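Local coordinates for protein dihydroxyacetone kinase (Citrobacter freundii, PDB 1UN8) that phosphorylates dihydroxyacetone to dihydroxyacetone phosphate at the expense of ATP, working as a homodimer with a divalent metal cation, at residues Asp286-Pro291 with Val331-Ile336; Leu254-Asn259 with Phe303-Ile308. All coordinates share one frame; numbering follows the deposited sequence.

Contact 1 of 2, residues Asp286-Pro291 with Val331-Ile336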
loop_
_atom_site.group_PDB
_atom_site.type_symbol
_atom_site.label_atom_id
_atom_site.label_comp_id
_atom_site.label_asym_id
_atom_site.label_seq_id
_atom_site.Cartn_x
_atom_site.Cartn_y
_atom_site.Cartn_z
ATOM N N ASP A 286 4.403 -13.400 20.011
ATOM C CA ASP A 286 3.202 -13.199 20.821
ATOM C C ASP A 286 2.379 -12.084 20.219
ATOM O O ASP A 286 1.215 -11.895 20.574
ATOM C CB ASP A 286 3.539 -12.848 22.282
ATOM C CG ASP A 286 4.131 -14.022 23.047
ATOM O OD1 ASP A 286 3.724 -15.174 22.768
ATOM O OD2 ASP A 286 4.988 -13.796 23.933
ATOM N N TRP A 287 2.995 -11.330 19.315
ATOM C CA TRP A 287 2.294 -10.241 18.661
ATOM C C TRP A 287 2.784 -9.951 17.243
ATOM O O TRP A 287 3.964 -10.089 16.940
ATOM C CB TRP A 287 2.395 -8.947 19.480
ATOM C CG TRP A 287 1.950 -9.060 20.908
ATOM C CD1 TRP A 287 2.744 -9.284 22.001
ATOM C CD2 TRP A 287 0.608 -8.970 21.400
ATOM N NE1 TRP A 287 1.980 -9.337 23.137
ATOM C CE2 TRP A 287 0.664 -9.150 22.799
ATOM C CE3 TRP A 287 -0.636 -8.755 20.794
ATOM C CZ2 TRP A 287 -0.478 -9.124 23.604
ATOM C CZ3 TRP A 287 -1.770 -8.730 21.591
ATOM C CH2 TRP A 287 -1.684 -8.914 22.983
ATOM N N LEU A 288 1.848 -9.568 16.378
ATOM C CA LEU A 288 2.155 -9.169 15.009
ATOM C C LEU A 288 1.741 -7.713 14.869
ATOM O O LEU A 288 0.694 -7.304 15.371
ATOM C CB LEU A 288 1.379 -9.987 13.985
ATOM C CG LEU A 288 1.843 -11.405 13.674
ATOM C CD1 LEU A 288 0.995 -11.941 12.542
ATOM C CD2 LEU A 288 3.307 -11.415 13.279
ATOM N N ILE A 289 2.587 -6.923 14.227
ATOM C CA ILE A 289 2.277 -5.527 13.976
ATOM C C ILE A 289 2.305 -5.465 12.446
ATOM O O ILE A 289 3.374 -5.545 11.822
ATOM C CB ILE A 289 3.334 -4.556 14.568
ATOM C CG1 ILE A 289 3.470 -4.732 16.083
ATOM C CG2 ILE A 289 2.910 -3.133 14.309
ATOM C CD1 ILE A 289 4.175 -6.004 16.490
ATOM N N GLY A 290 1.124 -5.354 11.845
ATOM C CA GLY A 290 1.019 -5.320 10.398
ATOM C C GLY A 290 0.519 -6.684 9.959
ATOM O O GLY A 290 0.061 -7.438 10.807
ATOM N N PRO A 291 0.626 -7.059 8.671
ATOM C CA PRO A 291 1.210 -6.294 7.567
ATOM C C PRO A 291 0.545 -4.954 7.324
ATOM O O PRO A 291 -0.671 -4.858 7.320
ATOM C CB PRO A 291 1.072 -7.246 6.376
ATOM C CG PRO A 291 -0.134 -8.039 6.705
ATOM C CD PRO A 291 0.063 -8.328 8.172
ATOM N N VAL A 331 -1.521 -7.606 17.173
ATOM C CA VAL A 331 -2.455 -8.718 17.246
ATOM C C VAL A 331 -1.721 -10.048 17.351
ATOM O O VAL A 331 -0.730 -10.281 16.679
ATOM C CB VAL A 331 -3.367 -8.758 15.992
ATOM C CG1 VAL A 331 -4.304 -9.962 16.056
ATOM C CG2 VAL A 331 -4.159 -7.453 15.875
ATOM N N PRO A 332 -2.198 -10.938 18.213
ATOM C CA PRO A 332 -1.533 -12.234 18.348
ATOM C C PRO A 332 -1.774 -13.014 17.062
ATOM O O PRO A 332 -2.889 -13.013 16.546
ATOM C CB PRO A 332 -2.268 -12.879 19.522
ATOM C CG PRO A 332 -2.807 -11.720 20.286
ATOM C CD PRO A 332 -3.265 -10.784 19.215
ATOM N N PRO A 333 -0.744 -13.678 16.519
ATOM C CA PRO A 333 -1.007 -14.423 15.287
ATOM C C PRO A 333 -2.109 -15.433 15.562
ATOM O O PRO A 333 -1.940 -16.317 16.392
ATOM C CB PRO A 333 0.333 -15.091 14.999
ATOM C CG PRO A 333 0.914 -15.281 16.359
ATOM C CD PRO A 333 0.611 -13.958 17.019
ATOM N N ARG A 334 -3.239 -15.293 14.877
ATOM C CA ARG A 334 -4.363 -16.198 15.085
ATOM C C ARG A 334 -4.092 -17.525 14.423
ATOM O O ARG A 334 -3.329 -17.590 13.461
ATOM C CB ARG A 334 -5.637 -15.619 14.484
ATOM C CG ARG A 334 -5.828 -14.140 14.706
ATOM C CD ARG A 334 -5.919 -13.798 16.153
ATOM N NE ARG A 334 -6.477 -12.468 16.331
ATOM C CZ ARG A 334 -6.724 -11.913 17.511
ATOM N NH1 ARG A 334 -6.455 -12.580 18.632
ATOM N NH2 ARG A 334 -7.245 -10.693 17.567
ATOM N N GLU A 335 -4.698 -18.592 14.937
ATOM C CA GLU A 335 -4.515 -19.893 14.309
ATOM C C GLU A 335 -5.609 -19.979 13.245
ATOM O O GLU A 335 -6.641 -19.306 13.330
ATOM C CB GLU A 335 -4.638 -21.043 15.319
ATOM C CG GLU A 335 -6.051 -21.442 15.668
ATOM C CD GLU A 335 -6.105 -22.670 16.566
ATOM O OE1 GLU A 335 -5.575 -22.602 17.698
ATOM O OE2 GLU A 335 -6.677 -23.702 16.139
ATOM N N ILE A 336 -5.377 -20.794 12.233
ATOM C CA ILE A 336 -6.330 -20.918 11.153
ATOM C C ILE A 336 -7.358 -22.011 11.413
ATOM O O ILE A 336 -7.124 -23.184 11.132
ATOM C CB ILE A 336 -5.597 -21.203 9.830
ATOM C CG1 ILE A 336 -4.272 -20.409 9.800
ATOM C CG2 ILE A 336 -6.514 -20.823 8.643
ATOM C CD1 ILE A 336 -3.919 -19.796 8.487
#
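L288 and V331 form a single antiparallel bridge, a hydrogen-bonded pair in which an otherwise irregular chain runs briefly along strand 285-292, an edge strand, within this chain, of a mixed sheet in the DhaK part of the kinase. The tight part is backbone. L288 N gives its hydrogen to V331 O at 2.7 Å, approaching 35° out of the carbonyl plane, while V331 N returns a straighter bond (164°) to L288 O at 2.9 Å. Next along, the indole of W287 runs alongside the P332 ring, with its six-membered half touching: CZ3 of W287 sits 3.4 Å from P332 CG. With CG anti to the carbonyl carbon, chi1 -54°, the indole stands next to that proline; NE1, in the five-membered ring, is hydrogen-bonded to OE1 of E315. On the other side of the chain, L288 turns its CD1 across P333, which it meets at about a right angle, and packs as well on L276 of helix 266-277. Beyond P333 the contact thins out. R334 NE is hydrogen-bonded to the backbone O of S24 of the second subunit, and E335 is exposed to solvent. At the opposite margin D286 sends its carboxylate away to a salt bridge with R253, while its backbone carbonyl O receives a CH...O contact from P332 CA at 3.6 Å.

Contact 2 of 2, residues Leu254-Asn259 with Phe303-Ile308; sequences LAVMIN and FSLTAI
Chi1 of 177° swings the N259 amide away from its own backbone N, and chi1 of 63° on S304 tucks the hydroxyl between backbone N and carbonyl carbon, which sets ND2 of N259 facing OG of S304 on the same face of an antiparallel pair of strands inside the mixed sheet of the DhaK region. N259 ND2 donates to S304 OG at 3.2 Å, and the hydroxyl oxygen lies only 8° out of the amide plane. Both ends of that amide have further partners, ND2 on V295 O and OD1 on L294 N, which fix its rotation. Next along the same face, M257 lies beside T306; the chain of M257 bends at its end and brings CE to 3.7 Å from T306 OG1. Water 1 ties this row together: it donates to M257 O at 3.0 Å and is hydrogen-bonded to S304 OG and T306 OG1, while T306 OG1 also bonds to S188. Further on, A255 CB packs against I308 CG2 at 3.4 Å.

The other face is wholly apolar. L305 lies alongside I258, its CD2 against the isoleucine CG1 at 3.9 Å, with V256 and A307 more loosely placed beyond. Helix 266-277 packs here through L276, and helix 155-167 sits over M257, T306 and I308 on the opposite face. The N259 side chain is about 8 Å from that of H61, a substrate-binding residue, which places the polar end of this pair near the dihydroxyacetone site. Six backbone bonds join the strands in three hydrogen-bonded pairs. In the last of these S304 N reaches N259 O at 2.8 Å, and the same oxygen lies 3.2 Å from F303 CB.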
loop_
_atom_site.group_PDB
_atom_site.type_symbol
_atom_site.label_atom_id
_atom_site.label_comp_id
_atom_site.label_asym_id
_atom_site.label_seq_id
_atom_site.Cartn_x
_atom_site.Cartn_y
_atom_site.Cartn_z
ATOM N N LEU A 254 8.714 -12.474 21.515
ATOM C CA LEU A 254 8.912 -11.461 20.487
ATOM C C LEU A 254 7.651 -10.876 19.873
ATOM O O LEU A 254 6.621 -11.523 19.735
ATOM C CB LEU A 254 9.722 -12.042 19.307
ATOM C CG LEU A 254 11.078 -12.701 19.581
ATOM C CD1 LEU A 254 11.468 -13.619 18.442
ATOM C CD2 LEU A 254 12.148 -11.647 19.792
ATOM N N ALA A 255 7.777 -9.624 19.508
ATOM C CA ALA A 255 6.729 -8.915 18.796
ATOM C C ALA A 255 7.355 -8.721 17.402
ATOM O O ALA A 255 8.503 -8.286 17.319
ATOM C CB ALA A 255 6.392 -7.570 19.432
ATOM N N VAL A 256 6.646 -9.017 16.323
ATOM C CA VAL A 256 7.209 -8.850 14.988
ATOM C C VAL A 256 6.362 -7.924 14.131
ATOM O O VAL A 256 5.138 -8.086 14.031
ATOM C CB VAL A 256 7.353 -10.219 14.267
ATOM C CG1 VAL A 256 7.709 -10.028 12.802
ATOM C CG2 VAL A 256 8.410 -11.061 14.970
ATOM N N MET A 257 7.026 -6.952 13.516
ATOM C CA MET A 257 6.339 -6.007 12.658
ATOM C C MET A 257 6.614 -6.287 11.177
ATOM O O MET A 257 7.765 -6.273 10.730
ATOM C CB MET A 257 6.761 -4.582 13.008
ATOM C CG MET A 257 6.334 -3.548 11.986
ATOM S SD MET A 257 6.642 -1.854 12.533
ATOM C CE MET A 257 8.403 -1.917 12.875
ATOM N N ILE A 258 5.549 -6.563 10.429
ATOM C CA ILE A 258 5.638 -6.820 8.988
ATOM C C ILE A 258 5.270 -5.507 8.289
ATOM O O ILE A 258 4.101 -5.125 8.225
ATOM C CB ILE A 258 4.651 -7.921 8.550
ATOM C CG1 ILE A 258 4.858 -9.166 9.412
ATOM C CG2 ILE A 258 4.858 -8.268 7.089
ATOM C CD1 ILE A 258 3.595 -9.694 10.054
ATOM N N ASN A 259 6.290 -4.839 7.774
ATOM C CA ASN A 259 6.171 -3.550 7.117
ATOM C C ASN A 259 6.259 -3.607 5.589
ATOM O O ASN A 259 7.155 -4.229 5.018
ATOM C CB ASN A 259 7.263 -2.624 7.658
ATOM C CG ASN A 259 7.269 -1.253 6.986
ATOM O OD1 ASN A 259 6.292 -0.503 7.065
ATOM N ND2 ASN A 259 8.381 -0.917 6.330
ATOM N N PHE A 303 9.580 -5.429 1.482
ATOM C CA PHE A 303 8.965 -5.414 2.806
ATOM C C PHE A 303 10.059 -5.589 3.835
ATOM O O PHE A 303 11.170 -5.979 3.489
ATOM C CB PHE A 303 7.927 -6.540 2.935
ATOM C CG PHE A 303 8.516 -7.927 2.908
ATOM C CD1 PHE A 303 8.990 -8.525 4.084
ATOM C CD2 PHE A 303 8.619 -8.634 1.706
ATOM C CE1 PHE A 303 9.559 -9.805 4.064
ATOM C CE2 PHE A 303 9.188 -9.917 1.671
ATOM C CZ PHE A 303 9.658 -10.502 2.850
ATOM N N SER A 304 9.771 -5.274 5.093
ATOM C CA SER A 304 10.770 -5.463 6.137
ATOM C C SER A 304 10.164 -6.214 7.299
ATOM O O SER A 304 8.955 -6.180 7.508
ATOM C CB SER A 304 11.354 -4.117 6.570
ATOM O OG SER A 304 10.356 -3.287 7.140
ATOM N N LEU A 305 11.014 -6.925 8.025
ATOM C CA LEU A 305 10.593 -7.669 9.192
ATOM C C LEU A 305 11.379 -7.141 10.379
ATOM O O LEU A 305 12.613 -7.155 10.369
ATOM C CB LEU A 305 10.882 -9.151 9.012
ATOM C CG LEU A 305 10.020 -9.860 7.981
ATOM C CD1 LEU A 305 10.527 -11.281 7.778
ATOM C CD2 LEU A 305 8.574 -9.851 8.445
ATOM N N THR A 306 10.660 -6.648 11.387
ATOM C CA THR A 306 11.295 -6.134 12.598
ATOM C C THR A 306 10.902 -6.952 13.824
ATOM O O THR A 306 9.716 -7.143 14.101
ATOM C CB THR A 306 10.914 -4.684 12.887
ATOM O OG1 THR A 306 11.360 -3.843 11.826
ATOM C CG2 THR A 306 11.565 -4.232 14.174
ATOM N N ALA A 307 11.904 -7.438 14.546
ATOM C CA ALA A 307 11.674 -8.211 15.756
ATOM C C ALA A 307 12.162 -7.387 16.942
ATOM O O ALA A 307 13.266 -6.843 16.919
ATOM C CB ALA A 307 12.429 -9.534 15.689
ATOM N N ILE A 308 11.310 -7.266 17.952
ATOM C CA ILE A 308 11.651 -6.554 19.182
ATOM C C ILE A 308 11.484 -7.532 20.347
ATOM O O ILE A 308 10.456 -8.208 20.454
ATOM C CB ILE A 308 10.743 -5.334 19.418
ATOM C CG1 ILE A 308 11.075 -4.726 20.773
ATOM C CG2 ILE A 308 9.267 -5.733 19.355
ATOM C CD1 ILE A 308 11.414 -3.253 20.709
HETATM O O HOH W 1 9.546 -4.046 9.685
#

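Overall arrangement
Contact 2 is core: every touching residue is buried, and two strands pair antiparallel. Contact 1 lies at the surface, where an irregular segment borrows one bridge from an edge strand of the sheet. The two meet in that same sheet, since strands 254-260 and 285-292 are parallel neighbours; I289 N and O probably bond to V256 O and I258 N, and L288 CD2 packs on I258 CD1. Their chemistry differs accordingly. Contact 2 has three hydrogen-bonded pairs, with a bound water and an amide-hydroxyl bond on one face, whereas contact 1 has one backbone bridge with two hydrogen bonds and proline packing; D286 pairs with R253 of the same chain and R334 with the second subunit.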